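PDB 6ZRY: DMATS type aromatic prenyltransferase from Micromonospora olivasterospora, which probably transfers a dimethylallyl group to the indole ring of tryptophan, as a bacterial 6-dimethylallyl tryptophan synthase of the DMATS family with the ABBA-barrel fold. Local coordinates for residues 120-131 with 147-155; 253-262 with 273-283. One frame throughout, in Å; residues are numbered along the deposited sequence.

Contact 1: residues 120-131 with 147-155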
loop_
_atom_site.group_PDB
_atom_site.type_symbol
_atom_site.label_atom_id
_atom_site.label_comp_id
_atom_site.label_asym_id
_atom_site.label_seq_id
_atom_site.Cartn_x
_atom_site.Cartn_y
_atom_site.Cartn_z
ATOM N N PHE A 120 -3.922 19.767 0.285
ATOM C CA PHE A 120 -2.617 19.067 0.326
ATOM C C PHE A 120 -1.520 19.927 -0.310
ATOM O O PHE A 120 -0.385 19.671 -0.014
ATOM C CB PHE A 120 -2.707 17.679 -0.329
ATOM C CG PHE A 120 -3.640 16.724 0.392
ATOM C CD1 PHE A 120 -5.014 16.792 0.192
ATOM C CD2 PHE A 120 -3.145 15.742 1.245
ATOM C CE1 PHE A 120 -5.875 15.917 0.832
ATOM C CE2 PHE A 120 -4.010 14.869 1.899
ATOM C CZ PHE A 120 -5.373 14.951 1.690
ATOM N N ALA A 121 -1.860 20.898 -1.154
ATOM C CA ALA A 121 -0.870 21.630 -1.975
ATOM C C ALA A 121 0.011 22.463 -1.055
ATOM O O ALA A 121 -0.522 23.177 -0.187
ATOM C CB ALA A 121 -1.548 22.487 -3.022
ATOM N N THR A 122 1.320 22.367 -1.244
ATOM C CA THR A 122 2.331 23.109 -0.462
ATOM C C THR A 122 3.638 23.081 -1.232
ATOM O O THR A 122 3.937 22.045 -1.879
ATOM C CB THR A 122 2.486 22.551 0.956
ATOM O OG1 THR A 122 3.498 23.320 1.613
ATOM C CG2 THR A 122 2.847 21.079 0.988
ATOM N N ASP A 123 4.355 24.203 -1.203
ATOM C CA ASP A 123 5.659 24.376 -1.881
ATOM C C ASP A 123 6.742 23.635 -1.114
ATOM O O ASP A 123 7.752 23.308 -1.735
ATOM C CB ASP A 123 6.018 25.854 -2.018
ATOM C CG ASP A 123 5.533 26.428 -3.324
ATOM O OD1 ASP A 123 5.185 25.607 -4.227
ATOM O OD2 ASP A 123 5.519 27.675 -3.449
ATOM N N ASP A 124 6.525 23.389 0.177
ATOM C CA ASP A 124 7.501 22.738 1.074
ATOM C C ASP A 124 6.895 21.453 1.656
ATOM O O ASP A 124 6.669 21.369 2.854
ATOM C CB ASP A 124 7.917 23.728 2.157
ATOM C CG ASP A 124 9.407 23.735 2.399
ATOM O OD1 ASP A 124 9.978 24.836 2.441
ATOM O OD2 ASP A 124 9.990 22.635 2.503
ATOM N N PRO A 125 6.627 20.412 0.832
ATOM C CA PRO A 125 6.035 19.169 1.340
ATOM C C PRO A 125 6.935 18.541 2.409
ATOM O O PRO A 125 8.160 18.523 2.203
ATOM C CB PRO A 125 5.923 18.262 0.114
ATOM C CG PRO A 125 6.932 18.839 -0.861
ATOM C CD PRO A 125 6.930 20.331 -0.600
ATOM N N GLN A 126 6.321 18.048 3.494
ATOM C CA GLN A 126 6.991 17.419 4.644
ATOM C C GLN A 126 6.934 15.899 4.488
ATOM O O GLN A 126 5.984 15.408 3.859
ATOM C CB GLN A 126 6.328 17.895 5.923
ATOM C CG GLN A 126 6.336 19.408 6.054
ATOM C CD GLN A 126 7.729 19.933 5.865
ATOM O OE1 GLN A 126 8.627 19.644 6.654
ATOM N NE2 GLN A 126 7.941 20.659 4.778
ATOM N N GLY A 127 7.905 15.197 5.075
ATOM C CA GLY A 127 7.956 13.723 5.063
ATOM C C GLY A 127 8.534 13.222 3.761
ATOM O O GLY A 127 9.027 14.065 2.958
ATOM N N ASP A 128 8.515 11.918 3.512
ATOM C CA ASP A 128 9.299 11.404 2.355
ATOM C C ASP A 128 8.418 11.262 1.115
ATOM O O ASP A 128 8.937 10.748 0.118
ATOM C CB ASP A 128 10.111 10.151 2.697
ATOM C CG ASP A 128 9.302 8.958 3.109
ATOM O OD1 ASP A 128 8.070 9.116 3.286
ATOM O OD2 ASP A 128 9.912 7.856 3.232
ATOM N N PHE A 129 7.180 11.747 1.139
ATOM C CA PHE A 129 6.313 11.807 -0.072
ATOM C C PHE A 129 5.140 12.769 0.146
ATOM O O PHE A 129 4.850 13.127 1.281
ATOM C CB PHE A 129 5.818 10.402 -0.423
ATOM C CG PHE A 129 4.637 9.927 0.388
ATOM C CD1 PHE A 129 4.783 9.607 1.732
ATOM C CD2 PHE A 129 3.391 9.776 -0.199
ATOM C CE1 PHE A 129 3.704 9.174 2.476
ATOM C CE2 PHE A 129 2.302 9.342 0.550
ATOM C CZ PHE A 129 2.463 9.025 1.877
ATOM N N ALA A 130 4.533 13.196 -0.953
ATOM C CA ALA A 130 3.276 13.948 -1.016
ATOM C C ALA A 130 2.220 13.091 -1.716
ATOM O O ALA A 130 1.070 13.064 -1.230
ATOM C CB ALA A 130 3.504 15.271 -1.729
ATOM N N MET A 131 2.595 12.345 -2.769
ATOM C CA MET A 131 1.619 11.557 -3.575
ATOM C C MET A 131 2.288 10.288 -4.118
ATOM O O MET A 131 3.321 10.399 -4.814
ATOM C CB MET A 131 1.099 12.388 -4.749
ATOM C CG MET A 131 0.142 11.637 -5.678
ATOM S SD MET A 131 -0.311 12.628 -7.127
ATOM C CE MET A 131 -1.397 13.833 -6.369
ATOM N N VAL A 147 -4.791 6.953 -5.902
ATOM C CA VAL A 147 -3.873 8.037 -5.478
ATOM C C VAL A 147 -3.753 7.990 -3.956
ATOM O O VAL A 147 -4.812 8.017 -3.274
ATOM C CB VAL A 147 -4.393 9.390 -5.969
ATOM C CG1 VAL A 147 -3.474 10.527 -5.563
ATOM C CG2 VAL A 147 -4.610 9.355 -7.471
ATOM N N TYR A 148 -2.525 7.944 -3.472
ATOM C CA TYR A 148 -2.145 7.857 -2.062
ATOM C C TYR A 148 -1.531 9.195 -1.668
ATOM O O TYR A 148 -0.380 9.458 -2.079
ATOM C CB TYR A 148 -1.180 6.686 -1.870
ATOM C CG TYR A 148 -1.882 5.373 -1.779
ATOM C CD1 TYR A 148 -2.570 4.832 -2.864
ATOM C CD2 TYR A 148 -1.938 4.692 -0.578
ATOM C CE1 TYR A 148 -3.266 3.625 -2.749
ATOM C CE2 TYR A 148 -2.626 3.507 -0.450
ATOM C CZ TYR A 148 -3.298 2.971 -1.530
ATOM O OH TYR A 148 -3.971 1.789 -1.344
ATOM N N LEU A 149 -2.267 10.017 -0.921
ATOM C CA LEU A 149 -1.788 11.348 -0.490
ATOM C C LEU A 149 -1.257 11.230 0.922
ATOM O O LEU A 149 -1.826 10.419 1.707
ATOM C CB LEU A 149 -2.923 12.362 -0.571
ATOM C CG LEU A 149 -3.563 12.544 -1.949
ATOM C CD1 LEU A 149 -4.700 13.547 -1.876
ATOM C CD2 LEU A 149 -2.552 13.005 -2.979
ATOM N N ASN A 150 -0.230 12.003 1.241
ATOM C CA ASN A 150 0.397 12.044 2.592
ATOM C C ASN A 150 -0.386 13.038 3.442
ATOM O O ASN A 150 -0.327 14.229 3.177
ATOM C CB ASN A 150 1.879 12.434 2.537
ATOM C CG ASN A 150 2.539 12.419 3.901
ATOM O OD1 ASN A 150 1.929 12.007 4.894
ATOM N ND2 ASN A 150 3.798 12.832 3.957
ATOM N N PRO A 151 -1.149 12.587 4.472
ATOM C CA PRO A 151 -1.875 13.493 5.358
ATOM C C PRO A 151 -0.930 14.409 6.133
ATOM O O PRO A 151 -1.374 15.436 6.625
ATOM C CB PRO A 151 -2.585 12.549 6.335
ATOM C CG PRO A 151 -2.675 11.254 5.574
ATOM C CD PRO A 151 -1.347 11.188 4.865
ATOM N N GLU A 152 0.321 14.016 6.257
ATOM C CA GLU A 152 1.328 14.752 7.069
ATOM C C GLU A 152 2.169 15.692 6.188
ATOM O O GLU A 152 3.231 16.160 6.658
ATOM C CB GLU A 152 2.201 13.752 7.816
ATOM C CG GLU A 152 1.420 12.925 8.827
ATOM C CD GLU A 152 2.271 11.875 9.552
ATOM O OE1 GLU A 152 1.855 11.424 10.601
ATOM O OE2 GLU A 152 3.352 11.546 9.056
ATOM N N VAL A 153 1.732 15.968 4.971
ATOM C CA VAL A 153 2.537 16.735 3.978
ATOM C C VAL A 153 2.737 18.186 4.458
ATOM O O VAL A 153 3.733 18.784 4.067
ATOM C CB VAL A 153 1.899 16.689 2.590
ATOM C CG1 VAL A 153 0.642 17.543 2.521
ATOM C CG2 VAL A 153 2.897 17.077 1.504
ATOM N N LYS A 154 1.817 18.729 5.249
ATOM C CA LYS A 154 1.964 20.087 5.848
ATOM C C LYS A 154 2.409 19.954 7.310
ATOM O O LYS A 154 2.243 20.916 8.070
ATOM C CB LYS A 154 0.654 20.861 5.703
ATOM C CG LYS A 154 0.253 21.141 4.270
ATOM C CD LYS A 154 -0.886 22.102 4.169
ATOM C CE LYS A 154 -1.068 22.654 2.772
ATOM N NZ LYS A 154 -2.240 23.569 2.688
ATOM N N GLY A 155 2.976 18.791 7.676
ATOM C CA GLY A 155 3.482 18.485 9.022
ATOM C C GLY A 155 2.523 17.581 9.794
ATOM O O GLY A 155 1.335 17.570 9.485
HETATM O O HOH W 1 0.112 15.177 -0.010
#

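Contact 2: residues 253-262 with 273-283. With TRP (tryptophan), chain C.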
loop_
_atom_site.group_PDB
_atom_site.type_symbol
_atom_site.label_atom_id
_atom_site.label_comp_id
_atom_site.label_asym_id
_atom_site.label_seq_id
_atom_site.Cartn_x
_atom_site.Cartn_y
_atom_site.Cartn_z
ATOM N N PHE A 253 3.708 -5.292 18.852
ATOM C CA PHE A 253 4.415 -5.124 17.565
ATOM C C PHE A 253 5.348 -3.918 17.740
ATOM O O PHE A 253 5.028 -2.813 17.284
ATOM C CB PHE A 253 3.387 -5.111 16.439
ATOM C CG PHE A 253 2.761 -6.470 16.178
ATOM C CD1 PHE A 253 1.803 -7.006 17.031
ATOM C CD2 PHE A 253 3.157 -7.230 15.084
ATOM C CE1 PHE A 253 1.247 -8.252 16.779
ATOM C CE2 PHE A 253 2.583 -8.472 14.827
ATOM C CZ PHE A 253 1.639 -8.984 15.682
ATOM N N ASP A 254 6.472 -4.160 18.429
ATOM C CA ASP A 254 7.511 -3.154 18.784
ATOM C C ASP A 254 8.594 -3.078 17.708
ATOM O O ASP A 254 9.455 -2.195 17.824
ATOM C CB ASP A 254 8.138 -3.464 20.141
ATOM C CG ASP A 254 7.227 -3.099 21.284
ATOM O OD1 ASP A 254 6.284 -2.281 21.053
ATOM O OD2 ASP A 254 7.453 -3.631 22.397
ATOM N N GLY A 255 8.556 -3.956 16.708
ATOM C CA GLY A 255 9.329 -3.778 15.469
ATOM C C GLY A 255 8.619 -2.813 14.550
ATOM O O GLY A 255 8.151 -1.771 15.031
ATOM N N ARG A 256 8.506 -3.146 13.274
ATOM C CA ARG A 256 7.743 -2.332 12.322
ATOM C C ARG A 256 6.285 -2.367 12.757
ATOM O O ARG A 256 5.810 -3.387 13.267
ATOM C CB ARG A 256 7.973 -2.806 10.898
ATOM C CG ARG A 256 9.389 -2.553 10.425
ATOM C CD ARG A 256 9.535 -2.857 8.957
ATOM N NE ARG A 256 10.918 -2.873 8.522
ATOM C CZ ARG A 256 11.628 -1.805 8.140
ATOM N NH1 ARG A 256 11.092 -0.592 8.146
ATOM N NH2 ARG A 256 12.888 -1.964 7.769
ATOM N N PRO A 257 5.576 -1.219 12.661
ATOM C CA PRO A 257 4.269 -1.069 13.283
ATOM C C PRO A 257 3.138 -1.735 12.491
ATOM O O PRO A 257 3.197 -1.762 11.283
ATOM C CB PRO A 257 4.067 0.464 13.296
ATOM C CG PRO A 257 4.828 0.950 12.096
ATOM C CD PRO A 257 6.025 0.016 11.999
ATOM N N LEU A 258 2.115 -2.192 13.199
ATOM C CA LEU A 258 0.837 -2.574 12.587
ATOM C C LEU A 258 0.219 -1.335 11.943
ATOM O O LEU A 258 0.374 -0.213 12.493
ATOM C CB LEU A 258 -0.101 -3.162 13.630
ATOM C CG LEU A 258 0.326 -4.505 14.212
ATOM C CD1 LEU A 258 -0.566 -4.873 15.363
ATOM C CD2 LEU A 258 0.302 -5.593 13.154
ATOM N N VAL A 259 -0.498 -1.547 10.871
ATOM C CA VAL A 259 -1.212 -0.489 10.144
ATOM C C VAL A 259 -2.631 -0.950 9.936
ATOM O O VAL A 259 -2.849 -2.112 9.587
ATOM C CB VAL A 259 -0.517 -0.128 8.832
ATOM C CG1 VAL A 259 -1.319 0.850 8.018
ATOM C CG2 VAL A 259 0.871 0.411 9.079
ATOM N N GLY A 260 -3.564 -0.066 10.164
ATOM C CA GLY A 260 -4.968 -0.306 9.853
ATOM C C GLY A 260 -5.465 0.645 8.816
ATOM O O GLY A 260 -5.065 1.820 8.857
ATOM N N SER A 261 -6.355 0.198 7.948
ATOM C CA SER A 261 -7.045 1.087 6.993
ATOM C C SER A 261 -8.554 0.993 7.183
ATOM O O SER A 261 -9.056 -0.063 7.585
ATOM C CB SER A 261 -6.623 0.851 5.574
ATOM O OG SER A 261 -7.167 -0.339 5.079
ATOM N N TYR A 262 -9.195 2.132 6.998
ATOM C CA TYR A 262 -10.625 2.379 7.207
ATOM C C TYR A 262 -11.218 2.862 5.911
ATOM O O TYR A 262 -10.700 3.811 5.338
ATOM C CB TYR A 262 -10.789 3.414 8.327
ATOM C CG TYR A 262 -10.229 2.942 9.639
ATOM C CD1 TYR A 262 -8.882 3.096 9.963
ATOM C CD2 TYR A 262 -11.026 2.223 10.501
ATOM C CE1 TYR A 262 -8.361 2.591 11.151
ATOM C CE2 TYR A 262 -10.539 1.739 11.701
ATOM C CZ TYR A 262 -9.211 1.931 12.039
ATOM O OH TYR A 262 -8.774 1.414 13.236
ATOM N N GLY A 273 -15.400 -0.848 5.861
ATOM C CA GLY A 273 -14.337 -1.790 5.501
ATOM C C GLY A 273 -13.163 -1.521 6.366
ATOM O O GLY A 273 -12.979 -0.322 6.737
ATOM N N TYR A 274 -12.445 -2.572 6.724
ATOM C CA TYR A 274 -11.230 -2.515 7.550
ATOM C C TYR A 274 -10.207 -3.481 6.974
ATOM O O TYR A 274 -10.594 -4.605 6.650
ATOM C CB TYR A 274 -11.526 -2.900 8.991
ATOM C CG TYR A 274 -10.304 -2.887 9.853
ATOM C CD1 TYR A 274 -9.782 -1.702 10.319
ATOM C CD2 TYR A 274 -9.654 -4.071 10.188
ATOM C CE1 TYR A 274 -8.641 -1.673 11.092
ATOM C CE2 TYR A 274 -8.523 -4.061 10.980
ATOM C CZ TYR A 274 -8.012 -2.864 11.418
ATOM O OH TYR A 274 -6.897 -2.838 12.190
ATOM N N SER A 275 -8.947 -3.077 6.907
ATOM C CA SER A 275 -7.799 -3.986 6.668
ATOM C C SER A 275 -6.759 -3.785 7.750
ATOM O O SER A 275 -6.569 -2.664 8.171
ATOM C CB SER A 275 -7.191 -3.796 5.322
ATOM O OG SER A 275 -8.142 -4.100 4.325
ATOM N N ILE A 276 -6.139 -4.863 8.171
ATOM C CA ILE A 276 -4.959 -4.888 9.062
ATOM C C ILE A 276 -3.763 -5.321 8.206
ATOM O O ILE A 276 -3.904 -6.288 7.410
ATOM C CB ILE A 276 -5.202 -5.793 10.297
ATOM C CG1 ILE A 276 -3.996 -5.840 11.230
ATOM C CG2 ILE A 276 -5.636 -7.204 9.928
ATOM C CD1 ILE A 276 -3.695 -4.569 11.929
ATOM N N TYR A 277 -2.664 -4.603 8.319
ATOM C CA TYR A 277 -1.425 -4.836 7.557
ATOM C C TYR A 277 -0.334 -5.160 8.540
ATOM O O TYR A 277 0.059 -4.307 9.333
ATOM C CB TYR A 277 -1.052 -3.631 6.685
ATOM C CG TYR A 277 -2.158 -3.113 5.803
ATOM C CD1 TYR A 277 -3.167 -2.320 6.334
ATOM C CD2 TYR A 277 -2.198 -3.378 4.451
ATOM C CE1 TYR A 277 -4.210 -1.860 5.562
ATOM C CE2 TYR A 277 -3.220 -2.901 3.647
ATOM C CZ TYR A 277 -4.232 -2.135 4.207
ATOM O OH TYR A 277 -5.255 -1.644 3.441
ATOM N N VAL A 278 0.115 -6.411 8.535
ATOM C CA VAL A 278 1.237 -6.844 9.374
ATOM C C VAL A 278 2.513 -6.757 8.544
ATOM O O VAL A 278 2.638 -7.458 7.519
ATOM C CB VAL A 278 1.025 -8.269 9.911
ATOM C CG1 VAL A 278 2.194 -8.723 10.755
ATOM C CG2 VAL A 278 -0.285 -8.380 10.688
ATOM N N PRO A 279 3.530 -6.004 9.019
ATOM C CA PRO A 279 4.840 -5.950 8.353
ATOM C C PRO A 279 5.660 -7.173 8.778
ATOM O O PRO A 279 6.637 -7.066 9.554
ATOM C CB PRO A 279 5.397 -4.633 8.854
ATOM C CG PRO A 279 4.879 -4.562 10.282
ATOM C CD PRO A 279 3.490 -5.140 10.212
ATOM N N ILE A 280 5.267 -8.299 8.202
ATOM C CA ILE A 280 5.716 -9.663 8.582
ATOM C C ILE A 280 7.229 -9.765 8.497
ATOM O O ILE A 280 7.798 -10.479 9.311
ATOM C CB ILE A 280 4.991 -10.709 7.738
ATOM C CG1 ILE A 280 5.366 -12.125 8.200
ATOM C CG2 ILE A 280 5.229 -10.503 6.260
ATOM C CD1 ILE A 280 4.401 -13.167 7.799
ATOM N N ARG A 281 7.882 -9.019 7.587
ATOM C CA ARG A 281 9.359 -9.042 7.417
ATOM C C ARG A 281 10.056 -8.706 8.735
ATOM O O ARG A 281 11.227 -9.111 8.911
ATOM C CB ARG A 281 9.818 -8.049 6.348
ATOM C CG ARG A 281 9.587 -6.574 6.701
ATOM C CD ARG A 281 9.950 -5.771 5.476
ATOM N NE ARG A 281 9.926 -4.336 5.568
ATOM C CZ ARG A 281 8.841 -3.565 5.621
ATOM N NH1 ARG A 281 7.626 -4.069 5.675
ATOM N NH2 ARG A 281 8.987 -2.246 5.614
ATOM N N SER A 282 9.395 -7.996 9.630
ATOM C CA SER A 282 9.987 -7.540 10.923
ATOM C C SER A 282 9.893 -8.654 11.988
ATOM O O SER A 282 10.539 -8.518 13.020
ATOM C CB SER A 282 9.310 -6.274 11.373
ATOM O OG SER A 282 9.944 -5.695 12.493
ATOM N N TYR A 283 9.135 -9.721 11.742
ATOM C CA TYR A 283 8.738 -10.710 12.778
ATOM C C TYR A 283 9.097 -12.132 12.364
ATOM O O TYR A 283 8.568 -13.054 12.974
ATOM C CB TYR A 283 7.252 -10.498 13.091
ATOM C CG TYR A 283 6.999 -9.115 13.635
ATOM C CD1 TYR A 283 7.347 -8.794 14.935
ATOM C CD2 TYR A 283 6.527 -8.089 12.817
ATOM C CE1 TYR A 283 7.154 -7.523 15.450
ATOM C CE2 TYR A 283 6.336 -6.805 13.312
ATOM C CZ TYR A 283 6.658 -6.515 14.630
ATOM O OH TYR A 283 6.485 -5.247 15.124
HETATM N N TRP C . 7.605 0.603 2.760
HETATM C CA TRP C . 6.708 1.495 3.575
HETATM C C TRP C . 6.416 0.832 4.922
HETATM O O TRP C . 5.893 1.501 5.832
HETATM C CB TRP C . 5.413 1.836 2.813
HETATM C CG TRP C . 4.540 0.662 2.495
HETATM C CD1 TRP C . 4.657 -0.192 1.431
HETATM C CD2 TRP C . 3.394 0.213 3.243
HETATM N NE1 TRP C . 3.668 -1.141 1.476
HETATM C CE2 TRP C . 2.871 -0.913 2.565
HETATM C CE3 TRP C . 2.749 0.660 4.406
HETATM C CZ2 TRP C . 1.752 -1.609 3.027
HETATM C CZ3 TRP C . 1.642 -0.028 4.858
HETATM C CH2 TRP C . 1.149 -1.141 4.173
HETATM O OXT TRP C . 6.706 -0.370 5.119
HETATM O O HOH W 2 -6.627 -0.651 13.393
#

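Contact 1: residues 120-131 with 147-155
A first torsion of -178° swings the carboxamide of Asn150 away from its own backbone N and against the ring of Phe129, whose own CG sits between backbone N and carbonyl carbon (chi1 81°). Amide and ring are stacked with their planes only 7° apart, and Asn150 CB rests over the ring face, 3.5 Å from Phe129 CZ, as a CH-pi contact. Both ends of the amide are used. Asn150 ND2 donates to Phe129 O at 2.9 Å, with the acceptor near the amide plane, while OD1 takes the backbone N of Glu152 in an Asx turn, the donor standing above the C=O plane. The amide is thereby held against rotation. Backbone bonds continue the join: Asn150 N reaches Ala130 O (3.0 Å), an oxygen that also accepts from water 1, and Gln126 N reaches Val153 O (2.8 Å). Met131 and Leu149 form an antiparallel non-hydrogen-bonded pair, where Met131 CE touches Leu149 CD2. The other methyl, Leu149 CD1, stands over the centre of the Phe120 ring, 3.7 Å from its centroid. Val153 wedges into the loop, CG2 meeting Pro125 CB at 3.5 Å as well as Ala130 CB. Helix 159-170 packs on Phe120, and helix 88-106 covers Pro125, Ala130 and Met131. Segment 120-131 leads into the first strand of the hairpin 131-138/141-149 of the ABBA barrel, and 147-155 leaves its second. Because Asn150 bonds to the backbone of both segments while Phe129 stacks on its amide, the turn after strand 141-149 is tied to the entering loop by directional polar bonds as well as apolar packing.

Contact 2: residues 253-262 with 273-283
Two arginines lie one over the other where this hairpin of the ABBA barrel meets the bound tryptophan: the guanidinium planes of Arg256 and Arg281 are 17° apart, and Arg256 CD sits over the centre of the Arg281 group, 3.4 Å from Arg281 NH2. Asp56 forms salt bridges with both, and its carboxylate, with that of the ligand, probably offsets their charge. Arg281 NH2 also donates to the ligand's OXT, which lies at the edge of the guanidinium, and Arg281 NH1 is held by Ala328 O. Strands 258-262 and 273-278 run antiparallel, with Val259-Tyr277 and Ser261-Ser275 as hydrogen-bonded pairs. On the face carrying these residues, Tyr277 lays its ring edge along the Val259 carbonyl, and its hydroxyl meets Ser261 OG at 2.8 Å. OG gets there because it stands between backbone N and carbonyl carbon (chi1 74°). CH2 of the ligand's indole lies 4.0 Å from Tyr277 CD2. The other face carries Tyr262 and Tyr274 in a T-shaped stack, the edge of Tyr274 toward the face of Tyr262, with centroids 5.3 Å apart. Water 2 links the two hydroxyls, and helix 221-228 packs against both rings. Past the strands, Pro279 is the centre of an inverse gamma turn and presses CG against Arg256 O. Phe253 turns its edge to the face of Tyr283. Two further bonds close this end: Arg256 N gives an almost straight bond to Ser282 OG (3.0 Å, 174°), and the hydroxyl of Tyr283 donates to Arg256 O at 2.7 Å.

Overall arrangement
Both contacts belong to the same curled antiparallel sheet, but they hold different hairpins, with centres about 22 Å apart and nearest atoms about 6 Å apart. Contact 2 is the more buried: it pairs neighbouring strands of the barrel through regular backbone bonds, and its charged end reaches the bound tryptophan. Contact 1 lies farther from the chain's centre and is partly buried. There, strand pairing is slight, and loop and turn are joined by an asparagine amide and apolar side chains. Tyr213 links the two regions, bonding to the hydroxyl of Tyr148 and meeting the ring of Tyr277. Aromatic rings serve both contacts, but charged side chains carry weight in contact 2, beside the ligand, while contact 1 relies on a neutral amide.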